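Long-range contacts in dermonecrotic toxin (Pasteurella multocida, PDB 2EBF), which acts as a dermonecrotic, bone-resorbing toxin and potent mitogen associated with the severe progressive form of atrophic rhinitis in pigs: residues Y370-Q376 and K525-V531; S505-S509 and G519-Y523; L397-S403 and Q496-A502. One frame throughout, in Å; residues are numbered along the deposited sequence.

In the fold
All three contacts lie within the C2 domain region of the toxin's C-terminal part and form one continuous block. Contacts 1 and 3, with centres about 9 Å apart, belong to the same mixed sheet, in which strands 399-402, 498-502, 372-376 and 528-531 follow one another as parallel neighbours. Contact 2 lies about 10 Å from contact 1 and about 14 Å from contact 3, centre to centre; helix 504-507 follows strand 498-502, and helix 520-524 leads into strand 528-531. Along the chain, contact 1 encloses both others, and contact 3 closes before contact 2 opens. Residues distant in sequence are thereby assembled into a single alpha/beta core.

Contact 1. Residues Y370-Q376 and K525-V531; sequences YRGVAFQ and KIPATVV
The Phe375 ring carries the Thr529 hydroxyl over one face, OG1 lying 3.4 Å from Phe375 CD2, while Val531 CG2 reaches the ring edge near its plane. The same ring also meets those of Trp537 and Phe501, with planes about 15° apart in each pair. At the opposite end of the contact, the Tyr370 and Pro527 side chains cross at about a right angle, Tyr370 CD2 lying 3.7 Å from Pro527 CD.

Thr529 is held doubly to one acceptor. Its OG1 stands between its own backbone N and carbonyl carbon (chi1 66°), from where it bonds Ala374 O at 2.8 Å. Thr529 N bonds the same oxygen from the other face of the carbonyl plane, and OG1 has a further partner in Trp537 NE1. Ala374 N to Pro527 O (3.1 Å) and Gln376 N to Thr529 O (2.8 Å) continue the backbone pairing. Water 1 links Gln376 OE1 to Val531 N. Ile526 CG2 packs 3.4 Å from Gly372 O, a buried carbonyl without a polar partner in the model.

The bridges Ala374-Ala528 and Phe375-Thr529 define parallel pairing inside the six-stranded mixed sheet of the C2 region, where strand 528-531 lies between 372-376 and the antiparallel 537-539.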
loop_
_atom_site.group_PDB
_atom_site.type_symbol
_atom_site.label_atom_id
_atom_site.label_comp_id
_atom_site.label_asym_id
_atom_site.label_seq_id
_atom_site.Cartn_x
_atom_site.Cartn_y
_atom_site.Cartn_z
ATOM N N TYR A 370 20.754 -23.731 -4.991
ATOM C CA TYR A 370 19.597 -22.839 -4.879
ATOM C C TYR A 370 19.586 -22.056 -3.570
ATOM O O TYR A 370 18.967 -20.990 -3.488
ATOM C CB TYR A 370 18.288 -23.606 -5.023
ATOM C CG TYR A 370 18.176 -24.498 -6.237
ATOM C CD1 TYR A 370 18.824 -24.186 -7.436
ATOM C CD2 TYR A 370 17.390 -25.649 -6.194
ATOM C CE1 TYR A 370 18.706 -25.013 -8.558
ATOM C CE2 TYR A 370 17.262 -26.480 -7.309
ATOM C CZ TYR A 370 17.923 -26.153 -8.485
ATOM O OH TYR A 370 17.794 -26.971 -9.582
ATOM N N ARG A 371 20.256 -22.604 -2.555
ATOM C CA ARG A 371 20.330 -22.012 -1.208
ATOM C C ARG A 371 18.986 -22.066 -0.473
ATOM O O ARG A 371 18.840 -21.503 0.605
ATOM C CB ARG A 371 20.855 -20.569 -1.254
ATOM C CG ARG A 371 22.095 -20.366 -2.137
ATOM C CD ARG A 371 23.364 -20.630 -1.362
ATOM N NE ARG A 371 23.366 -19.836 -0.139
ATOM C CZ ARG A 371 24.376 -19.761 0.717
ATOM N NH1 ARG A 371 25.504 -20.427 0.491
ATOM N NH2 ARG A 371 24.253 -19.009 1.802
ATOM N N GLY A 372 18.008 -22.748 -1.062
ATOM C CA GLY A 372 16.716 -22.906 -0.419
ATOM C C GLY A 372 15.745 -23.731 -1.229
ATOM O O GLY A 372 15.947 -23.961 -2.426
ATOM N N VAL A 373 14.691 -24.180 -0.557
ATOM C CA VAL A 373 13.602 -24.892 -1.206
ATOM C C VAL A 373 12.341 -24.704 -0.374
ATOM O O VAL A 373 12.413 -24.532 0.839
ATOM C CB VAL A 373 13.929 -26.408 -1.428
ATOM C CG1 VAL A 373 14.142 -27.137 -0.115
ATOM C CG2 VAL A 373 12.840 -27.095 -2.264
ATOM N N ALA A 374 11.190 -24.703 -1.037
ATOM C CA ALA A 374 9.920 -24.642 -0.332
ATOM C C ALA A 374 9.163 -25.944 -0.499
ATOM O O ALA A 374 9.222 -26.592 -1.555
ATOM C CB ALA A 374 9.071 -23.475 -0.818
ATOM N N PHE A 375 8.448 -26.313 0.558
ATOM C CA PHE A 375 7.573 -27.467 0.542
ATOM C C PHE A 375 6.169 -26.977 0.771
ATOM O O PHE A 375 5.943 -26.083 1.589
ATOM C CB PHE A 375 7.873 -28.399 1.711
ATOM C CG PHE A 375 9.138 -29.182 1.578
ATOM C CD1 PHE A 375 10.336 -28.684 2.084
ATOM C CD2 PHE A 375 9.125 -30.446 1.003
ATOM C CE1 PHE A 375 11.514 -29.422 1.989
ATOM C CE2 PHE A 375 10.302 -31.195 0.899
ATOM C CZ PHE A 375 11.494 -30.681 1.403
ATOM N N GLN A 376 5.222 -27.602 0.088
ATOM C CA GLN A 376 3.833 -27.466 0.469
ATOM C C GLN A 376 3.620 -27.806 1.946
ATOM O O GLN A 376 4.308 -28.639 2.547
ATOM C CB GLN A 376 2.938 -28.347 -0.389
ATOM C CG GLN A 376 1.459 -28.101 -0.164
ATOM C CD GLN A 376 0.598 -29.186 -0.748
ATOM O OE1 GLN A 376 0.914 -30.377 -0.652
ATOM N NE2 GLN A 376 -0.509 -28.790 -1.343
ATOM N N LYS A 525 13.712 -16.959 -5.393
ATOM C CA LYS A 525 14.569 -17.599 -6.400
ATOM C C LYS A 525 14.833 -19.080 -6.069
ATOM O O LYS A 525 15.952 -19.572 -6.228
ATOM C CB LYS A 525 15.905 -16.853 -6.567
ATOM C CG LYS A 525 15.818 -15.330 -6.796
ATOM C CD LYS A 525 16.146 -14.509 -5.544
ATOM C CE LYS A 525 17.607 -14.631 -5.135
ATOM N NZ LYS A 525 17.902 -13.901 -3.859
ATOM N N ILE A 526 13.803 -19.776 -5.603
ATOM C CA ILE A 526 13.919 -21.193 -5.225
ATOM C C ILE A 526 12.792 -21.993 -5.877
ATOM O O ILE A 526 11.866 -21.399 -6.407
ATOM C CB ILE A 526 13.899 -21.374 -3.683
ATOM C CG1 ILE A 526 12.582 -20.837 -3.083
ATOM C CG2 ILE A 526 15.147 -20.712 -3.070
ATOM C CD1 ILE A 526 12.442 -21.039 -1.571
ATOM N N PRO A 527 12.883 -23.340 -5.874
ATOM C CA PRO A 527 11.743 -24.130 -6.355
ATOM C C PRO A 527 10.705 -24.443 -5.269
ATOM O O PRO A 527 11.066 -24.614 -4.097
ATOM C CB PRO A 527 12.406 -25.425 -6.833
ATOM C CG PRO A 527 13.617 -25.594 -5.904
ATOM C CD PRO A 527 14.030 -24.189 -5.483
ATOM N N ALA A 528 9.431 -24.512 -5.655
ATOM C CA ALA A 528 8.393 -25.078 -4.779
ATOM C C ALA A 528 8.221 -26.569 -5.028
ATOM O O ALA A 528 8.274 -27.036 -6.176
ATOM C CB ALA A 528 7.072 -24.370 -4.956
ATOM N N THR A 529 7.982 -27.311 -3.952
ATOM C CA THR A 529 7.865 -28.768 -4.042
ATOM C C THR A 529 6.696 -29.316 -3.233
ATOM O O THR A 529 6.109 -28.613 -2.412
ATOM C CB THR A 529 9.161 -29.490 -3.588
ATOM O OG1 THR A 529 9.381 -29.270 -2.189
ATOM C CG2 THR A 529 10.367 -29.036 -4.391
ATOM N N VAL A 530 6.375 -30.583 -3.481
ATOM C CA VAL A 530 5.328 -31.298 -2.757
ATOM C C VAL A 530 5.769 -32.746 -2.576
ATOM O O VAL A 530 6.567 -33.262 -3.362
ATOM C CB VAL A 530 3.958 -31.309 -3.526
ATOM C CG1 VAL A 530 3.258 -29.973 -3.449
ATOM C CG2 VAL A 530 4.141 -31.744 -4.985
ATOM N N VAL A 531 5.235 -33.399 -1.552
ATOM C CA VAL A 531 5.482 -34.823 -1.349
ATOM C C VAL A 531 4.186 -35.616 -1.588
ATOM O O VAL A 531 3.177 -35.381 -0.924
ATOM C CB VAL A 531 6.107 -35.108 0.051
ATOM C CG1 VAL A 531 6.387 -36.605 0.249
ATOM C CG2 VAL A 531 7.399 -34.309 0.226
HETATM O O HOH W 1 2.973 -32.021 -0.010
#

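Contact 2. Residues S505-S509 and G519-Y523; sequences SLLNS and GLVQY
Asn508 and Gln522 meet through their amides, the two side chains crossing at about a right angle with their amide planes 41° apart. Gln522 NE2 donates to Asn508 OD1 at 3.0 Å. The bond is nearly straight (172° at the hydrogen), uses a lone pair of OD1, and leaves the acceptor almost exactly in the Gln522 amide plane. Because Gln522 is bent at chi2 (75°), its amide folds back toward the start of its own helix, where OE1 accepts Gly519 N at 2.8 Å. Gly519 is the N-cap and Gln522 the third helical residue, so this is the N3-to-N-cap half of a capping box. Both ends of the Gln522 amide are therefore used, which fixes its rotation; on the other amide, Asn508 ND2 bonds Leu540 O.

Two carbonyls at the end of helix 504-507 add backbone bonds. Leu506 O accepts Leu520 N at 2.9 Å and Leu507 O accepts Val521 N at 3.1 Å, both in the carbonyl plane, so one helix end feeds the first amides of the other. Gly519, with no side chain, brings its CA to 3.2 Å from Leu507 O. Val521 CG1 lies 3.5 Å from Asn508 OD1, and Leu520 CD1 packs 3.9 Å from Leu506 CB.

Helix 473-490 is touched by Leu506 and Leu520, whereas helix 339-345 presents Trp341 to Val521 and Gln522. Leu507, Asn508 and Val521 rest on Ala528 of strand 528-531, placing the helix junction against the sheet.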
loop_
_atom_site.group_PDB
_atom_site.type_symbol
_atom_site.label_atom_id
_atom_site.label_comp_id
_atom_site.label_asym_id
_atom_site.label_seq_id
_atom_site.Cartn_x
_atom_site.Cartn_y
_atom_site.Cartn_z
ATOM N N SER A 505 -1.132 -21.744 -2.190
ATOM C CA SER A 505 -1.513 -20.379 -2.587
ATOM C C SER A 505 -0.439 -19.308 -2.311
ATOM O O SER A 505 -0.503 -18.193 -2.851
ATOM C CB SER A 505 -2.817 -19.987 -1.897
ATOM O OG SER A 505 -2.640 -19.886 -0.495
ATOM N N LEU A 506 0.534 -19.630 -1.465
ATOM C CA LEU A 506 1.599 -18.678 -1.154
ATOM C C LEU A 506 2.852 -18.975 -1.969
ATOM O O LEU A 506 3.623 -18.073 -2.288
ATOM C CB LEU A 506 1.924 -18.696 0.350
ATOM C CG LEU A 506 0.756 -18.468 1.324
ATOM C CD1 LEU A 506 1.225 -18.634 2.764
ATOM C CD2 LEU A 506 0.097 -17.084 1.120
ATOM N N LEU A 507 3.029 -20.249 -2.303
ATOM C CA LEU A 507 4.252 -20.761 -2.923
ATOM C C LEU A 507 4.534 -20.187 -4.299
ATOM O O LEU A 507 5.588 -19.589 -4.516
ATOM C CB LEU A 507 4.179 -22.289 -3.025
ATOM C CG LEU A 507 4.161 -23.074 -1.709
ATOM C CD1 LEU A 507 3.921 -24.553 -1.960
ATOM C CD2 LEU A 507 5.472 -22.877 -0.991
ATOM N N ASN A 508 3.593 -20.408 -5.221
ATOM C CA ASN A 508 3.694 -19.970 -6.615
ATOM C C ASN A 508 2.768 -18.792 -6.913
ATOM O O ASN A 508 2.188 -18.209 -5.990
ATOM C CB ASN A 508 3.396 -21.149 -7.555
ATOM C CG ASN A 508 4.551 -22.146 -7.617
ATOM O OD1 ASN A 508 5.712 -21.765 -7.816
ATOM N ND2 ASN A 508 4.237 -23.427 -7.446
ATOM N N SER A 509 2.628 -18.441 -8.191
ATOM C CA SER A 509 1.905 -17.227 -8.570
ATOM C C SER A 509 0.417 -17.333 -8.310
ATOM O O SER A 509 -0.139 -18.431 -8.276
ATOM C CB SER A 509 2.174 -16.834 -10.028
ATOM O OG SER A 509 3.561 -16.605 -10.241
ATOM N N GLY A 519 4.845 -15.799 -6.392
ATOM C CA GLY A 519 4.807 -16.527 -5.136
ATOM C C GLY A 519 6.088 -16.344 -4.350
ATOM O O GLY A 519 7.041 -15.719 -4.836
ATOM N N LEU A 520 6.131 -16.907 -3.149
ATOM C CA LEU A 520 7.330 -16.820 -2.295
ATOM C C LEU A 520 8.545 -17.327 -3.044
ATOM O O LEU A 520 9.656 -16.814 -2.899
ATOM C CB LEU A 520 7.167 -17.699 -1.055
ATOM C CG LEU A 520 6.316 -17.294 0.135
ATOM C CD1 LEU A 520 5.819 -18.559 0.819
ATOM C CD2 LEU A 520 7.117 -16.422 1.114
ATOM N N VAL A 521 8.298 -18.350 -3.854
ATOM C CA VAL A 521 9.319 -19.136 -4.500
ATOM C C VAL A 521 9.948 -18.335 -5.645
ATOM O O VAL A 521 11.172 -18.348 -5.832
ATOM C CB VAL A 521 8.652 -20.489 -4.864
ATOM C CG1 VAL A 521 8.804 -20.915 -6.297
ATOM C CG2 VAL A 521 8.982 -21.532 -3.842
ATOM N N GLN A 522 9.115 -17.590 -6.371
ATOM C CA GLN A 522 9.625 -16.657 -7.385
ATOM C C GLN A 522 10.435 -15.531 -6.764
ATOM O O GLN A 522 11.541 -15.236 -7.221
ATOM C CB GLN A 522 8.490 -16.106 -8.243
ATOM C CG GLN A 522 7.934 -17.126 -9.206
ATOM C CD GLN A 522 7.065 -18.162 -8.530
ATOM O OE1 GLN A 522 6.270 -17.838 -7.650
ATOM N NE2 GLN A 522 7.191 -19.415 -8.959
ATOM N N TYR A 523 9.895 -14.895 -5.729
ATOM C CA TYR A 523 10.636 -13.831 -5.062
ATOM C C TYR A 523 11.933 -14.321 -4.441
ATOM O O TYR A 523 12.926 -13.608 -4.478
ATOM C CB TYR A 523 9.785 -13.121 -4.016
ATOM C CG TYR A 523 8.823 -12.104 -4.586
ATOM C CD1 TYR A 523 9.277 -10.866 -5.062
ATOM C CD2 TYR A 523 7.459 -12.364 -4.622
ATOM C CE1 TYR A 523 8.387 -9.919 -5.579
ATOM C CE2 TYR A 523 6.559 -11.419 -5.130
ATOM C CZ TYR A 523 7.029 -10.206 -5.603
ATOM O OH TYR A 523 6.134 -9.280 -6.106
#

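Contact 3. Residues L397-S403 and Q496-A502; sequences LTEIAIS and QKFVVFA
Leu397 and Val499 belong to the tightly packed, buried face of this contact, crossing at about a right angle with Leu397 CD1 3.6 Å from Val499 CG2. The leucine CG is turned anti to the backbone N (chi1 178°), which swings the branch back over strand 498-502 although the CB points away. On the same sheet face, Ile400 CG2 comes to the edge of the Phe501 ring, 4.1 Å from CE2, and Ile402 CG2 approaches it obliquely. Ser403 OG lies 3.3 Å from Ala502 CB at the far end.

The start of the pairing, where Thr398, Gln496 and Lys497 are partly exposed, is more polar. Thr398 and Lys497 exchange two bonds: Thr398 N gives to Lys497 O at 2.7 Å, and Lys497 N gives to Thr398 OG1 at 3.0 Å. Lys497 itself runs extended away from the contact, and its NZ bonds Asn395 O. Glu399, although next to this open start, is buried, and its OE2 is held in a salt bridge by Arg458 of strand 456-461.

From Glu399 onward the backbones pair in parallel, their axes only 15° apart; Ala401 N to Val499 O and Phe501 N to Ala401 O are both 2.8 Å. Strand 399-402 bonds onward to strand 456-461, and strand 498-502 to strand 372-376. Helices 379-387 and 442-452 cover the face bearing Ile400 and Phe501, with Phe385 and Leu446 among the residues that touch it.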
loop_
_atom_site.group_PDB
_atom_site.type_symbol
_atom_site.label_atom_id
_atom_site.label_comp_id
_atom_site.label_asym_id
_atom_site.label_seq_id
_atom_site.Cartn_x
_atom_site.Cartn_y
_atom_site.Cartn_z
ATOM N N LEU A 397 22.067 -26.428 5.948
ATOM C CA LEU A 397 20.784 -25.841 6.389
ATOM C C LEU A 397 20.979 -24.984 7.643
ATOM O O LEU A 397 21.541 -25.452 8.631
ATOM C CB LEU A 397 19.743 -26.937 6.684
ATOM C CG LEU A 397 18.372 -26.489 7.202
ATOM C CD1 LEU A 397 17.516 -25.917 6.064
ATOM C CD2 LEU A 397 17.656 -27.637 7.911
ATOM N N THR A 398 20.518 -23.736 7.596
ATOM C CA THR A 398 20.656 -22.840 8.754
ATOM C C THR A 398 19.319 -22.516 9.405
ATOM O O THR A 398 19.271 -22.199 10.592
ATOM C CB THR A 398 21.358 -21.496 8.388
ATOM O OG1 THR A 398 20.637 -20.843 7.342
ATOM C CG2 THR A 398 22.796 -21.730 7.937
ATOM N N GLU A 399 18.236 -22.599 8.634
ATOM C CA GLU A 399 16.950 -22.077 9.091
ATOM C C GLU A 399 15.732 -22.765 8.460
ATOM O O GLU A 399 15.735 -23.106 7.274
ATOM C CB GLU A 399 16.897 -20.567 8.818
ATOM C CG GLU A 399 15.789 -19.830 9.544
ATOM C CD GLU A 399 16.049 -18.329 9.651
ATOM O OE1 GLU A 399 17.077 -17.858 9.114
ATOM O OE2 GLU A 399 15.223 -17.625 10.281
ATOM N N ILE A 400 14.695 -22.941 9.280
ATOM C CA ILE A 400 13.384 -23.435 8.850
ATOM C C ILE A 400 12.351 -22.325 9.036
ATOM O O ILE A 400 12.299 -21.687 10.087
ATOM C CB ILE A 400 12.943 -24.671 9.682
ATOM C CG1 ILE A 400 13.931 -25.831 9.494
ATOM C CG2 ILE A 400 11.499 -25.090 9.335
ATOM C CD1 ILE A 400 13.976 -26.801 10.668
ATOM N N ALA A 401 11.525 -22.101 8.020
ATOM C CA ALA A 401 10.523 -21.047 8.086
ATOM C C ALA A 401 9.164 -21.591 7.699
ATOM O O ALA A 401 9.058 -22.406 6.782
ATOM C CB ALA A 401 10.907 -19.884 7.184
ATOM N N ILE A 402 8.134 -21.144 8.407
ATOM C CA ILE A 402 6.779 -21.576 8.126
ATOM C C ILE A 402 5.817 -20.390 8.125
ATOM O O ILE A 402 5.906 -19.496 8.974
ATOM C CB ILE A 402 6.296 -22.740 9.071
ATOM C CG1 ILE A 402 5.621 -22.234 10.360
ATOM C CG2 ILE A 402 7.428 -23.749 9.352
ATOM C CD1 ILE A 402 6.481 -21.376 11.261
ATOM N N SER A 403 4.907 -20.397 7.156
ATOM C CA SER A 403 3.889 -19.365 7.040
ATOM C C SER A 403 2.674 -19.641 7.934
ATOM O O SER A 403 1.834 -18.763 8.122
ATOM C CB SER A 403 3.458 -19.227 5.579
ATOM O OG SER A 403 2.897 -20.440 5.124
ATOM N N GLN A 496 22.753 -17.849 4.374
ATOM C CA GLN A 496 21.576 -18.583 4.825
ATOM C C GLN A 496 21.203 -19.655 3.819
ATOM O O GLN A 496 21.183 -19.407 2.611
ATOM C CB GLN A 496 20.383 -17.647 5.052
ATOM C CG GLN A 496 20.609 -16.605 6.140
ATOM C CD GLN A 496 19.324 -15.933 6.614
ATOM O OE1 GLN A 496 18.224 -16.231 6.130
ATOM N NE2 GLN A 496 19.462 -15.023 7.579
ATOM N N LYS A 497 20.934 -20.849 4.340
ATOM C CA LYS A 497 20.391 -21.956 3.560
ATOM C C LYS A 497 19.145 -22.415 4.301
ATOM O O LYS A 497 19.222 -22.871 5.435
ATOM C CB LYS A 497 21.408 -23.091 3.446
ATOM C CG LYS A 497 22.612 -22.753 2.582
ATOM C CD LYS A 497 23.656 -23.857 2.642
ATOM C CE LYS A 497 24.734 -23.673 1.582
ATOM N NZ LYS A 497 25.758 -24.750 1.695
ATOM N N PHE A 498 17.989 -22.245 3.673
ATOM C CA PHE A 498 16.736 -22.378 4.394
ATOM C C PHE A 498 15.770 -23.333 3.710
ATOM O O PHE A 498 15.917 -23.653 2.525
ATOM C CB PHE A 498 16.076 -21.001 4.564
ATOM C CG PHE A 498 15.751 -20.323 3.260
ATOM C CD1 PHE A 498 14.518 -20.521 2.647
ATOM C CD2 PHE A 498 16.695 -19.507 2.626
ATOM C CE1 PHE A 498 14.213 -19.900 1.434
ATOM C CE2 PHE A 498 16.399 -18.891 1.405
ATOM C CZ PHE A 498 15.161 -19.095 0.811
ATOM N N VAL A 499 14.776 -23.768 4.478
ATOM C CA VAL A 499 13.620 -24.481 3.959
ATOM C C VAL A 499 12.367 -23.746 4.438
ATOM O O VAL A 499 12.300 -23.323 5.593
ATOM C CB VAL A 499 13.599 -25.946 4.468
ATOM C CG1 VAL A 499 12.285 -26.618 4.120
ATOM C CG2 VAL A 499 14.799 -26.739 3.924
ATOM N N VAL A 500 11.382 -23.580 3.556
ATOM C CA VAL A 500 10.123 -22.927 3.923
ATOM C C VAL A 500 8.958 -23.880 3.714
ATOM O O VAL A 500 8.913 -24.601 2.715
ATOM C CB VAL A 500 9.835 -21.643 3.086
ATOM C CG1 VAL A 500 8.727 -20.784 3.739
ATOM C CG2 VAL A 500 11.061 -20.819 2.915
ATOM N N PHE A 501 8.017 -23.865 4.655
ATOM C CA PHE A 501 6.766 -24.599 4.520
ATOM C C PHE A 501 5.615 -23.614 4.428
ATOM O O PHE A 501 5.437 -22.773 5.311
ATOM C CB PHE A 501 6.557 -25.542 5.709
ATOM C CG PHE A 501 7.560 -26.652 5.774
ATOM C CD1 PHE A 501 7.313 -27.865 5.125
ATOM C CD2 PHE A 501 8.758 -26.487 6.474
ATOM C CE1 PHE A 501 8.234 -28.896 5.174
ATOM C CE2 PHE A 501 9.695 -27.519 6.538
ATOM C CZ PHE A 501 9.441 -28.724 5.886
ATOM N N ALA A 502 4.827 -23.731 3.364
ATOM C CA ALA A 502 3.760 -22.775 3.101
ATOM C C ALA A 502 2.638 -23.379 2.276
ATOM O O ALA A 502 2.857 -24.319 1.509
ATOM C CB ALA A 502 4.321 -21.535 2.397
#